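Local coordinates for protein probable benzoylformate decarboxylase (Rhodococcus jostii, PDB 7ORX) that belongs to the thiamine diphosphate-dependent enzymes, binding thiamine diphosphate and a sodium ion in an assembly of four chains, at residues C[16-21]-C[144-149]; C[83-88]-C[93-98]; C[126-131]-C[139-144]; C[149-154]-C[182-187]; C[306-311]-C[316-321]. One frame throughout, in Å; residues are numbered along the deposited sequence.

Contact 1. Residues C[16-21]-C[144-149]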
# COMPACT_ATOMS: atom_id res chain seq x y z
N ARG C 16 -31.68 1.35 -3.59
CA ARG C 16 -32.94 1.29 -4.40
C ARG C 16 -32.95 2.48 -5.36
O ARG C 16 -33.30 2.29 -6.51
CB ARG C 16 -34.23 1.30 -3.56
CG ARG C 16 -35.48 1.26 -4.44
CD ARG C 16 -36.85 1.31 -3.77
NE ARG C 16 -37.01 0.28 -2.76
CZ ARG C 16 -36.77 0.43 -1.45
NH1 ARG C 16 -36.37 1.59 -0.96
NH2 ARG C 16 -36.95 -0.58 -0.62
N ALA C 17 -32.62 3.66 -4.85
CA ALA C 17 -32.61 4.94 -5.59
C ALA C 17 -31.70 4.80 -6.82
O ALA C 17 -32.04 5.35 -7.86
CB ALA C 17 -32.13 6.02 -4.68
N ARG C 18 -30.61 4.03 -6.68
CA ARG C 18 -29.54 3.85 -7.70
C ARG C 18 -29.71 2.56 -8.53
O ARG C 18 -28.80 2.20 -9.27
CB ARG C 18 -28.18 3.81 -6.98
CG ARG C 18 -27.76 5.09 -6.28
CD ARG C 18 -27.64 6.35 -7.17
NE ARG C 18 -27.07 7.42 -6.34
CZ ARG C 18 -27.75 8.31 -5.65
NH1 ARG C 18 -29.06 8.34 -5.74
NH2 ARG C 18 -27.14 9.18 -4.89
N GLY C 19 -30.83 1.84 -8.40
CA GLY C 19 -31.12 0.62 -9.17
C GLY C 19 -30.38 -0.61 -8.70
O GLY C 19 -30.54 -1.60 -9.38
N LEU C 20 -29.62 -0.60 -7.60
CA LEU C 20 -28.87 -1.79 -7.07
C LEU C 20 -29.76 -2.68 -6.20
O LEU C 20 -29.38 -2.96 -5.05
CB LEU C 20 -27.66 -1.36 -6.24
CG LEU C 20 -26.41 -0.98 -7.04
CD1 LEU C 20 -26.66 0.32 -7.80
CD2 LEU C 20 -25.23 -0.79 -6.11
N THR C 21 -30.85 -3.19 -6.78
CA THR C 21 -31.85 -4.04 -6.08
C THR C 21 -31.55 -5.54 -6.25
O THR C 21 -32.28 -6.34 -5.68
CB THR C 21 -33.23 -3.68 -6.60
OG1 THR C 21 -33.11 -3.60 -8.01
CG2 THR C 21 -33.71 -2.36 -6.04
N GLN C 144 -20.50 7.54 -2.56
CA GLN C 144 -19.24 7.87 -3.27
C GLN C 144 -18.77 6.63 -4.06
O GLN C 144 -18.38 6.76 -5.25
CB GLN C 144 -18.19 8.32 -2.26
CG GLN C 144 -16.81 8.43 -2.84
CD GLN C 144 -15.84 9.16 -1.93
OE1 GLN C 144 -16.01 9.37 -0.72
NE2 GLN C 144 -14.76 9.59 -2.53
N ALA C 145 -18.77 5.46 -3.42
CA ALA C 145 -18.42 4.17 -4.05
C ALA C 145 -19.20 4.02 -5.36
O ALA C 145 -18.55 3.66 -6.38
CB ALA C 145 -18.72 3.01 -3.13
N ILE C 146 -20.51 4.29 -5.36
CA ILE C 146 -21.35 4.01 -6.56
C ILE C 146 -20.99 5.03 -7.63
O ILE C 146 -20.77 4.61 -8.76
CB ILE C 146 -22.85 4.03 -6.23
CG1 ILE C 146 -23.20 2.84 -5.33
CG2 ILE C 146 -23.69 4.06 -7.49
CD1 ILE C 146 -24.45 3.04 -4.53
N HIS C 147 -20.89 6.30 -7.31
CA HIS C 147 -20.63 7.34 -8.34
C HIS C 147 -19.29 7.07 -9.00
O HIS C 147 -19.15 7.27 -10.23
CB HIS C 147 -20.61 8.72 -7.71
CG HIS C 147 -21.94 9.20 -7.28
ND1 HIS C 147 -23.03 9.17 -8.12
CD2 HIS C 147 -22.34 9.77 -6.11
CE1 HIS C 147 -24.06 9.70 -7.48
NE2 HIS C 147 -23.66 10.08 -6.24
N THR C 148 -18.31 6.75 -8.15
CA THR C 148 -16.91 6.42 -8.52
C THR C 148 -16.94 5.21 -9.46
O THR C 148 -16.30 5.27 -10.49
CB THR C 148 -16.05 6.12 -7.29
OG1 THR C 148 -16.03 7.25 -6.41
CG2 THR C 148 -14.62 5.77 -7.64
N ALA C 149 -17.62 4.12 -9.12
CA ALA C 149 -17.69 2.93 -10.00
C ALA C 149 -18.18 3.30 -11.41
O ALA C 149 -17.62 2.70 -12.35
CB ALA C 149 -18.54 1.87 -9.36
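Ile146 is the first residue of helix segment 144-149 to meet segment 16-21, and it does so with the end of its side chain. Its terminal methyl CD1 touches a methyl of one neighbour and a chain carbon of another: it comes within 4.2 Å of Leu20 CD2 and within 4.3 Å of Arg18 CG. The hydrocarbon part of Arg18 thus meets Ile146, while its guanidinium meets the next residue of the helix, His147, whose ring lies beside it. Arg18 is bent at its second torsion (chi2 -58°), which turns the chain past Ile146 and delivers the guanidinium to the imidazole. The two flat groups lie 30° apart and meet aslant, with Arg18 NH2 at 3.8 Å from His147 NE2 and Arg18 NE at 3.9 Å from His147 CE1. This is packing without a direct bond. The guanidinium spends its N-H groups on other acceptors, NH2 on Asn143 OD1 and the Leu177 carbonyl, NH1 on the Leu178 carbonyl. Ala309 of the second subunit also packs on His147. Across from the helix, segment 16-21 is shaped by a Schellman motif that ends helix 7-17, with Gly19 as its C-prime residue of positive phi; its two bonds run from Leu20 N to Leu15 O and from Gly19 N to Arg16 O. Leu20 and Ile146 both also touch Val96 of the parallel sheet, so the end of helix 7-17 and helix 138-149 pack on the same sheet face, as in an alpha/beta domain.

Contact 2. Residues C[83-88]-C[93-98]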
# COMPACT_ATOMS: atom_id res chain seq x y z
N GLY C 83 -8.98 -12.74 -7.67
CA GLY C 83 -8.77 -13.26 -9.04
C GLY C 83 -9.85 -12.75 -9.97
O GLY C 83 -9.52 -12.15 -11.04
N ALA C 84 -11.12 -12.93 -9.57
CA ALA C 84 -12.28 -12.55 -10.40
C ALA C 84 -12.24 -11.04 -10.65
O ALA C 84 -12.47 -10.63 -11.77
CB ALA C 84 -13.53 -13.01 -9.72
N LEU C 85 -11.85 -10.28 -9.63
CA LEU C 85 -11.88 -8.80 -9.62
C LEU C 85 -10.94 -8.25 -10.70
O LEU C 85 -11.25 -7.19 -11.23
CB LEU C 85 -11.47 -8.33 -8.22
CG LEU C 85 -12.19 -7.13 -7.67
CD1 LEU C 85 -13.63 -7.03 -8.16
CD2 LEU C 85 -12.14 -7.17 -6.15
N THR C 86 -9.85 -8.95 -11.02
CA THR C 86 -8.93 -8.55 -12.11
C THR C 86 -9.71 -8.41 -13.42
O THR C 86 -9.42 -7.47 -14.19
CB THR C 86 -7.77 -9.54 -12.32
OG1 THR C 86 -8.21 -10.84 -12.81
CG2 THR C 86 -6.92 -9.68 -11.06
N ASN C 87 -10.64 -9.33 -13.71
CA ASN C 87 -11.39 -9.28 -14.98
C ASN C 87 -12.23 -8.00 -14.98
O ASN C 87 -12.30 -7.35 -16.02
CB ASN C 87 -12.21 -10.56 -15.22
CG ASN C 87 -11.33 -11.70 -15.70
OD1 ASN C 87 -10.48 -11.53 -16.56
ND2 ASN C 87 -11.52 -12.88 -15.14
N SER C 88 -12.80 -7.65 -13.82
CA SER C 88 -13.69 -6.47 -13.66
C SER C 88 -12.93 -5.18 -14.01
O SER C 88 -13.51 -4.32 -14.69
CB SER C 88 -14.26 -6.45 -12.29
OG SER C 88 -14.79 -7.75 -11.98
N SER C 93 -15.93 -2.76 -15.42
CA SER C 93 -17.19 -3.23 -14.81
C SER C 93 -17.43 -2.53 -13.48
O SER C 93 -16.59 -2.64 -12.57
CB SER C 93 -17.19 -4.72 -14.68
OG SER C 93 -17.89 -5.26 -15.80
N PRO C 94 -18.54 -1.77 -13.35
CA PRO C 94 -18.83 -1.02 -12.14
C PRO C 94 -19.39 -1.86 -11.00
O PRO C 94 -20.44 -1.55 -10.53
CB PRO C 94 -19.86 0.02 -12.62
CG PRO C 94 -20.54 -0.63 -13.77
CD PRO C 94 -19.49 -1.49 -14.43
N LEU C 95 -18.68 -2.88 -10.55
CA LEU C 95 -19.05 -3.66 -9.34
C LEU C 95 -18.81 -2.80 -8.11
O LEU C 95 -17.71 -2.24 -7.94
CB LEU C 95 -18.18 -4.91 -9.22
CG LEU C 95 -18.22 -5.88 -10.40
CD1 LEU C 95 -17.44 -7.16 -10.05
CD2 LEU C 95 -19.65 -6.22 -10.77
N VAL C 96 -19.78 -2.79 -7.21
CA VAL C 96 -19.65 -2.15 -5.87
C VAL C 96 -19.54 -3.29 -4.86
O VAL C 96 -20.54 -3.95 -4.59
CB VAL C 96 -20.88 -1.29 -5.63
CG1 VAL C 96 -20.79 -0.65 -4.27
CG2 VAL C 96 -21.07 -0.29 -6.75
N VAL C 97 -18.35 -3.57 -4.36
CA VAL C 97 -18.17 -4.76 -3.50
C VAL C 97 -18.13 -4.29 -2.06
O VAL C 97 -17.16 -3.63 -1.70
CB VAL C 97 -16.85 -5.44 -3.87
CG1 VAL C 97 -16.60 -6.69 -3.05
CG2 VAL C 97 -16.78 -5.72 -5.36
N THR C 98 -19.14 -4.62 -1.25
CA THR C 98 -19.14 -4.41 0.21
C THR C 98 -18.70 -5.70 0.93
O THR C 98 -19.10 -6.80 0.53
CB THR C 98 -20.52 -3.96 0.69
OG1 THR C 98 -21.39 -5.08 0.59
CG2 THR C 98 -21.09 -2.82 -0.13
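Ser88 and Leu95 are brought together by first torsions of the same kind: each places its outer atom opposite the carbonyl carbon and beside the backbone N (chi1 -49° for Ser88, -58° for Leu95). Leu95 then continues extended at chi2, and its CD1 methyl packs on the serine side chain, 3.3 Å from Ser88 OG and 4.0 Å from Ser88 CB. A weak hydrogen bond links Ser88 OG to Asp58 OD2. The other carboxylate oxygen of Asp58 bonds Ser93 OG, which makes one acid a common partner of both segments. Near the C-terminal end of the helix the two segments come closest, and Ser93 N gives a nearly straight hydrogen bond to Ser88 O at 3.0 Å. The serine side chains accompany it, with Ser88 CB and Ser93 CB 4.2 Å apart. Further up the helix Leu85 supplies the apolar part. Its CD1 lies between two residues of the strand, 4.3 Å from Leu95 CD1 and 4.4 Å from Val97 CG2, so one methyl spans the alternate positions that face the helix. The axes are 11.0 Å apart at closest approach and run at 152°, roughly antiparallel. The end of Asn87 leads away and bonds Ser403 N and Gly405 O in the C-terminal part of the chain. Helix 82-90 lies within the connection between strands 68-73 and 95-101, parallel neighbours in the sheet, and the whole is the beta-alpha-beta crossover of an alpha/beta domain that binds thiamine diphosphate, with the Leu85 side chain about 12 Å from that ligand.

Contact 3. Residues C[126-131]-C[139-144]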
# COMPACT_ATOMS: atom_id res chain seq x y z
N VAL C 126 -9.25 -2.74 -7.58
CA VAL C 126 -10.30 -1.71 -7.35
C VAL C 126 -9.76 -0.30 -7.61
O VAL C 126 -8.62 -0.05 -7.21
CB VAL C 126 -10.81 -1.89 -5.93
CG1 VAL C 126 -11.37 -3.30 -5.74
CG2 VAL C 126 -9.72 -1.64 -4.91
N LYS C 127 -10.54 0.55 -8.29
CA LYS C 127 -10.25 1.99 -8.50
C LYS C 127 -10.16 2.74 -7.18
O LYS C 127 -9.54 3.79 -7.12
CB LYS C 127 -11.43 2.76 -9.08
CG LYS C 127 -11.74 2.50 -10.51
CD LYS C 127 -13.00 3.22 -10.90
CE LYS C 127 -12.79 4.71 -10.87
NZ LYS C 127 -13.62 5.37 -11.90
N TRP C 128 -10.96 2.32 -6.22
CA TRP C 128 -11.21 3.09 -4.98
C TRP C 128 -11.65 2.15 -3.87
O TRP C 128 -12.47 1.26 -4.17
CB TRP C 128 -12.28 4.15 -5.23
CG TRP C 128 -12.39 5.06 -4.05
CD1 TRP C 128 -11.44 5.95 -3.62
CD2 TRP C 128 -13.41 5.06 -3.05
NE1 TRP C 128 -11.81 6.48 -2.41
CE2 TRP C 128 -13.04 6.00 -2.07
CE3 TRP C 128 -14.62 4.38 -2.90
CZ2 TRP C 128 -13.84 6.31 -0.99
CZ3 TRP C 128 -15.41 4.65 -1.81
CH2 TRP C 128 -15.03 5.62 -0.87
N SER C 129 -11.18 2.35 -2.65
CA SER C 129 -11.56 1.48 -1.52
C SER C 129 -11.61 2.30 -0.23
O SER C 129 -10.81 3.18 -0.10
CB SER C 129 -10.62 0.29 -1.44
OG SER C 129 -9.58 0.52 -0.50
N SER C 130 -12.55 2.03 0.66
CA SER C 130 -12.74 2.75 1.94
C SER C 130 -13.11 1.77 3.04
O SER C 130 -13.94 0.93 2.76
CB SER C 130 -13.80 3.80 1.80
OG SER C 130 -13.86 4.59 2.99
N GLU C 131 -12.51 1.90 4.22
CA GLU C 131 -13.18 1.48 5.48
C GLU C 131 -13.66 2.77 6.15
O GLU C 131 -12.85 3.44 6.76
CB GLU C 131 -12.24 0.63 6.36
CG GLU C 131 -12.94 0.02 7.60
CD GLU C 131 -12.25 -1.13 8.34
OE1 GLU C 131 -12.61 -2.34 8.10
OE2 GLU C 131 -11.39 -0.84 9.22
N PRO C 139 -23.35 5.61 4.84
CA PRO C 139 -24.14 5.96 3.66
C PRO C 139 -23.39 6.79 2.61
O PRO C 139 -23.44 6.48 1.48
CB PRO C 139 -25.33 6.72 4.26
CG PRO C 139 -25.46 6.13 5.64
CD PRO C 139 -24.01 5.97 6.08
N ARG C 140 -22.67 7.82 3.00
CA ARG C 140 -22.01 8.71 1.98
C ARG C 140 -20.86 7.93 1.34
O ARG C 140 -20.66 8.05 0.13
CB ARG C 140 -21.57 10.04 2.61
CG ARG C 140 -21.01 11.06 1.62
CD ARG C 140 -19.97 11.99 2.26
NE ARG C 140 -18.93 11.15 2.80
CZ ARG C 140 -17.95 10.59 2.05
NH1 ARG C 140 -17.80 10.93 0.77
NH2 ARG C 140 -17.09 9.75 2.60
N THR C 141 -20.12 7.15 2.12
CA THR C 141 -19.04 6.29 1.58
C THR C 141 -19.63 5.40 0.46
O THR C 141 -19.02 5.26 -0.58
CB THR C 141 -18.37 5.48 2.69
OG1 THR C 141 -17.64 6.36 3.54
CG2 THR C 141 -17.41 4.44 2.14
N ILE C 142 -20.81 4.82 0.67
CA ILE C 142 -21.47 3.96 -0.34
C ILE C 142 -21.96 4.83 -1.49
O ILE C 142 -21.76 4.43 -2.62
CB ILE C 142 -22.56 3.08 0.28
CG1 ILE C 142 -21.94 2.21 1.38
CG2 ILE C 142 -23.24 2.21 -0.77
CD1 ILE C 142 -22.88 1.20 1.93
N ASN C 143 -22.52 5.98 -1.24
CA ASN C 143 -22.86 6.92 -2.35
C ASN C 143 -21.62 7.18 -3.19
O ASN C 143 -21.70 7.05 -4.43
CB ASN C 143 -23.41 8.28 -1.91
CG ASN C 143 -24.02 9.00 -3.09
OD1 ASN C 143 -24.83 8.41 -3.79
ND2 ASN C 143 -23.64 10.22 -3.36
N GLN C 144 -20.50 7.54 -2.56
CA GLN C 144 -19.24 7.87 -3.27
C GLN C 144 -18.77 6.63 -4.06
O GLN C 144 -18.38 6.76 -5.25
CB GLN C 144 -18.19 8.32 -2.26
CG GLN C 144 -16.81 8.43 -2.84
CD GLN C 144 -15.84 9.16 -1.93
OE1 GLN C 144 -16.01 9.37 -0.72
NE2 GLN C 144 -14.76 9.59 -2.53
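Trp128 and Gln144 supply the pi contact between strand 128-130 and helix 138-149. Gln144 CG stands over the face of the indole six-membered ring, 4.1 Å from its centroid and 20° off the normal, a CH-pi contact. Past CG the amide lies almost flat above the same ring system, its plane tilted 19°, with Gln144 CD 3.6 Å from Trp128 CZ2 and the amide nitrogen toward the rim. The tryptophan reaches the helix because its CG is set opposite the backbone N (chi1 -172°).

Van der Waals packing continues along the strand. Thr141 CG2 sits 3.7 Å from both Ser130 CB and Ser130 OG, while Trp128 CH2 lies 4.0 Å from the same methyl. The threonine hydroxyl turns back to the Asp137 carbonyl.

Hydrogen bonding acts within the helix. Arg140 NH1 bonds Gln144 OE1 at 2.8 Å, nearly straight, with the oxygen in the guanidinium plane but the donor well above the amide plane. Arg140 also pairs through NE with Asp137 and gives NH1 to the Arg310 carbonyl of the second subunit.

The chemistry implies that the bond from Arg140 would limit the rotation of the glutamine amide and so probably keep it flat against the indole. The nearby positive charge would probably polarise that amide.

Contact 4. Residues C[149-154]-C[182-187]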
# COMPACT_ATOMS: atom_id res chain seq x y z
N ALA C 149 -17.62 4.12 -9.12
CA ALA C 149 -17.69 2.93 -10.00
C ALA C 149 -18.18 3.30 -11.41
O ALA C 149 -17.62 2.70 -12.35
CB ALA C 149 -18.54 1.87 -9.36
N LEU C 150 -19.08 4.27 -11.58
CA LEU C 150 -19.72 4.62 -12.87
C LEU C 150 -19.00 5.76 -13.58
O LEU C 150 -19.42 6.15 -14.68
CB LEU C 150 -21.18 5.00 -12.65
CG LEU C 150 -22.04 3.86 -12.14
CD1 LEU C 150 -23.29 4.37 -11.46
CD2 LEU C 150 -22.41 2.92 -13.26
N LEU C 151 -17.93 6.24 -12.99
CA LEU C 151 -17.22 7.43 -13.53
C LEU C 151 -16.18 6.93 -14.53
O LEU C 151 -15.38 6.08 -14.16
CB LEU C 151 -16.58 8.19 -12.37
CG LEU C 151 -16.77 9.70 -12.36
CD1 LEU C 151 -18.14 10.12 -12.89
CD2 LEU C 151 -16.51 10.19 -10.95
N PRO C 152 -16.19 7.40 -15.80
CA PRO C 152 -15.07 7.17 -16.71
C PRO C 152 -13.77 7.33 -15.93
O PRO C 152 -13.60 8.34 -15.25
CB PRO C 152 -15.22 8.26 -17.77
CG PRO C 152 -16.51 9.01 -17.42
CD PRO C 152 -17.29 8.13 -16.45
N ALA C 153 -12.88 6.33 -15.94
CA ALA C 153 -13.04 5.02 -16.57
C ALA C 153 -13.67 4.04 -15.59
O ALA C 153 -13.03 3.81 -14.49
CB ALA C 153 -11.70 4.51 -16.93
N LYS C 154 -14.80 3.43 -15.97
CA LYS C 154 -15.62 2.66 -15.03
C LYS C 154 -14.79 1.55 -14.38
O LYS C 154 -13.77 1.17 -14.92
CB LYS C 154 -16.85 2.19 -15.79
CG LYS C 154 -18.04 3.10 -15.73
CD LYS C 154 -19.03 2.94 -16.90
CE LYS C 154 -19.00 4.16 -17.82
NZ LYS C 154 -18.85 3.82 -19.27
N VAL C 182 -24.41 12.48 -10.51
CA VAL C 182 -23.08 12.86 -11.08
C VAL C 182 -23.15 12.61 -12.58
O VAL C 182 -23.33 11.48 -12.93
CB VAL C 182 -21.98 11.98 -10.46
CG1 VAL C 182 -20.66 12.20 -11.16
CG2 VAL C 182 -21.81 12.21 -8.96
N HIS C 183 -22.98 13.60 -13.43
CA HIS C 183 -22.96 13.45 -14.91
C HIS C 183 -21.53 13.58 -15.44
O HIS C 183 -20.85 14.46 -14.96
CB HIS C 183 -23.87 14.53 -15.54
CG HIS C 183 -25.23 14.58 -14.92
ND1 HIS C 183 -26.02 13.47 -14.83
CD2 HIS C 183 -25.92 15.57 -14.33
CE1 HIS C 183 -27.14 13.78 -14.19
NE2 HIS C 183 -27.10 15.05 -13.88
N SER C 184 -21.10 12.77 -16.41
CA SER C 184 -19.83 12.98 -17.17
C SER C 184 -20.13 13.73 -18.46
O SER C 184 -21.08 13.33 -19.12
CB SER C 184 -19.16 11.69 -17.46
OG SER C 184 -18.89 11.02 -16.23
N ALA C 185 -19.36 14.78 -18.79
CA ALA C 185 -19.25 15.34 -20.17
C ALA C 185 -19.37 14.15 -21.14
O ALA C 185 -18.46 13.25 -21.10
CB ALA C 185 -17.95 16.06 -20.40
N ALA C 186 -20.46 14.10 -21.93
CA ALA C 186 -20.72 13.09 -22.98
C ALA C 186 -20.40 13.68 -24.38
O ALA C 186 -21.19 13.38 -25.33
CB ALA C 186 -22.15 12.58 -22.89
N SER C 187 -19.31 14.46 -24.51
CA SER C 187 -18.72 14.91 -25.81
C SER C 187 -17.37 15.66 -25.62
O SER C 187 -16.88 15.84 -24.44
CB SER C 187 -19.71 15.74 -26.61
OG SER C 187 -19.65 15.40 -27.99
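The loop residues Leu151 and Pro152, between helix 138-149 and strand 157-162, pack against Val182 and Ser184 of strand 181-184, a short strand that pairs with a strand of another subunit. A cis peptide bond joins Pro152 to Ala153. Val182 and Ser184, on either side of His183 in sequence, both point toward the loop. Val182 CG1, set opposite the backbone N (chi1 172°), comes to 3.7 Å from Leu151 CD1; the two side chains cross at about a right angle. The same leucine methyl lies 3.5 Å from Ser184 OG, so CD1 touches an apolar and a polar neighbour of the strand at once. The serine hydroxyl, beside its own backbone N at chi1 -58°, lies against the CG-CD side of the proline ring: Ser184 OG is 3.3 Å from both Pro152 CG and Pro152 CD, with Ser184 CB following at 3.8 Å from Pro152 CG. These are van der Waals contacts, the oxygen meeting ring carbons that offer it no hydrogen bond. Burial is modest, 141 Å² over both sides, and Pro152 is exposed. His183 turns away from the loop and bonds Glu315 OE2 of the second subunit through NE2, its ring meeting that of Tyr317 there. Val182 also packs on Ala308 and Leu151 on Gly305, both of the second subunit. Residues 182-184 pair in parallel with a strand of that chain, so the loop of one subunit backs a strand lent to its neighbour, a beta sheet continued across a subunit interface.

Contact 5. Residues C[306-311]-C[316-321]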
# COMPACT_ATOMS: atom_id res chain seq x y z
N GLY C 306 -5.83 6.25 -18.45
CA GLY C 306 -4.76 5.26 -18.22
C GLY C 306 -4.30 4.59 -19.50
O GLY C 306 -3.09 4.53 -19.73
N GLU C 307 -5.25 4.10 -20.31
CA GLU C 307 -4.99 3.49 -21.65
C GLU C 307 -4.26 4.52 -22.52
O GLU C 307 -3.27 4.14 -23.11
CB GLU C 307 -6.26 3.04 -22.36
CG GLU C 307 -6.84 1.72 -21.86
CD GLU C 307 -8.25 1.32 -22.32
OE1 GLU C 307 -8.69 1.78 -23.43
OE2 GLU C 307 -8.92 0.54 -21.56
N ALA C 308 -4.69 5.79 -22.57
CA ALA C 308 -4.06 6.78 -23.47
C ALA C 308 -2.63 7.09 -23.00
O ALA C 308 -1.72 7.10 -23.82
CB ALA C 308 -4.93 8.02 -23.56
N ALA C 309 -2.40 7.24 -21.71
CA ALA C 309 -1.07 7.57 -21.15
C ALA C 309 -0.06 6.44 -21.40
O ALA C 309 1.08 6.75 -21.73
CB ALA C 309 -1.17 7.85 -19.67
N ARG C 310 -0.43 5.19 -21.15
CA ARG C 310 0.56 4.08 -21.09
C ARG C 310 0.88 3.51 -22.48
O ARG C 310 1.92 2.86 -22.58
CB ARG C 310 0.09 2.96 -20.14
CG ARG C 310 -0.91 2.01 -20.75
CD ARG C 310 -1.31 1.05 -19.68
NE ARG C 310 -2.31 0.11 -20.18
CZ ARG C 310 -3.60 0.11 -19.83
NH1 ARG C 310 -4.11 1.01 -19.00
NH2 ARG C 310 -4.42 -0.78 -20.35
N ALA C 311 0.07 3.80 -23.51
CA ALA C 311 0.34 3.36 -24.89
C ALA C 311 1.75 3.75 -25.27
O ALA C 311 2.20 4.86 -24.94
CB ALA C 311 -0.62 3.94 -25.90
N ALA C 316 -3.47 9.99 -29.02
CA ALA C 316 -4.71 9.61 -28.29
C ALA C 316 -5.62 10.83 -28.06
O ALA C 316 -5.11 11.93 -27.89
CB ALA C 316 -4.36 8.95 -26.98
N TYR C 317 -6.94 10.57 -28.02
CA TYR C 317 -8.04 11.48 -27.62
C TYR C 317 -8.77 10.79 -26.46
O TYR C 317 -9.30 9.69 -26.68
CB TYR C 317 -9.00 11.74 -28.78
CG TYR C 317 -8.39 12.54 -29.89
CD1 TYR C 317 -7.55 11.97 -30.83
CD2 TYR C 317 -8.64 13.89 -30.00
CE1 TYR C 317 -6.98 12.72 -31.85
CE2 TYR C 317 -8.06 14.66 -30.99
CZ TYR C 317 -7.24 14.07 -31.95
OH TYR C 317 -6.69 14.83 -32.96
N VAL C 318 -8.80 11.41 -25.27
CA VAL C 318 -9.56 10.82 -24.13
C VAL C 318 -10.94 11.43 -24.22
O VAL C 318 -11.03 12.60 -24.01
CB VAL C 318 -8.89 11.05 -22.76
CG1 VAL C 318 -9.61 10.29 -21.64
CG2 VAL C 318 -7.43 10.63 -22.82
N ALA C 319 -11.93 10.64 -24.63
CA ALA C 319 -13.30 11.12 -24.89
C ALA C 319 -14.26 9.94 -24.84
O ALA C 319 -13.84 8.80 -24.93
CB ALA C 319 -13.36 11.81 -26.22
N PRO C 320 -15.58 10.19 -24.68
CA PRO C 320 -16.57 9.12 -24.67
C PRO C 320 -16.67 8.45 -26.04
O PRO C 320 -16.80 9.14 -27.03
CB PRO C 320 -17.84 9.87 -24.28
CG PRO C 320 -17.31 11.01 -23.53
CD PRO C 320 -16.20 11.49 -24.45
N VAL C 321 -16.59 7.13 -26.04
CA VAL C 321 -16.51 6.31 -27.29
C VAL C 321 -17.84 6.41 -28.04
O VAL C 321 -17.81 6.66 -29.25
CB VAL C 321 -16.15 4.85 -26.94
CG1 VAL C 321 -16.32 3.91 -28.09
CG2 VAL C 321 -14.75 4.74 -26.36
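Ala308 meets Ala316 and Val318 through a single methyl group. Its CB lies 3.6 Å from Ala316 CB and 3.7 Å from Val318 CG2, touching the two positions of strand 315-318 that face helix 305-310. Val318 lends CG2 because its other branch, CG1, is the one set opposite the backbone N (chi1 -173°). With small side chains on both sides, the backbones come close: the CA atoms of Ala308 and Ala316 are 5.6 Å apart. The contact is wholly apolar and buries 106 Å².

In the next shell, Thr302 of strand 297-302 touches Ala308, and Glu307 on the same helix bonds the hydroxyl of Thr302 with one carboxylate oxygen and His92 NE2 with the other. Backbone hydrogen bonds join Tyr317 to His300 and Thr302, holding the strand in its parallel place. Outside this chain, Arg180 of the second subunit gives NH2 to the Ala308 carbonyl, and residues 316-318 pair in parallel with a strand of that subunit.

Strand 297-302, helix 305-310 and strand 315-318 thus form a compact beta-alpha-beta unit at the edge, within this chain, of the parallel sheet of the Rossmann-like central domain.

Contacts 1, 2 and 3 belong to the N-terminal parallel sheet and its helices, their centres 10 to 14 Å apart. Contacts 1 and 3 share Gln144 and helix 138-149. Contact 2 lies on the sheet face opposite contact 1, and the two meet at Val96 and Pro94. Along the chain contacts 2 and 3 both fall inside the loop closed by contact 1, with contacts 4 and 5 following in series. Contact 4 starts where that helix ends, sharing Ala149 with contact 1, and touches contact 5, 14 Å away between centres, through Ala185 and Pro320. Contacts 4 and 5 contribute strands that pair across the same kind of subunit interface, and contacts 1, 3, 4 and 5 all reach the second subunit.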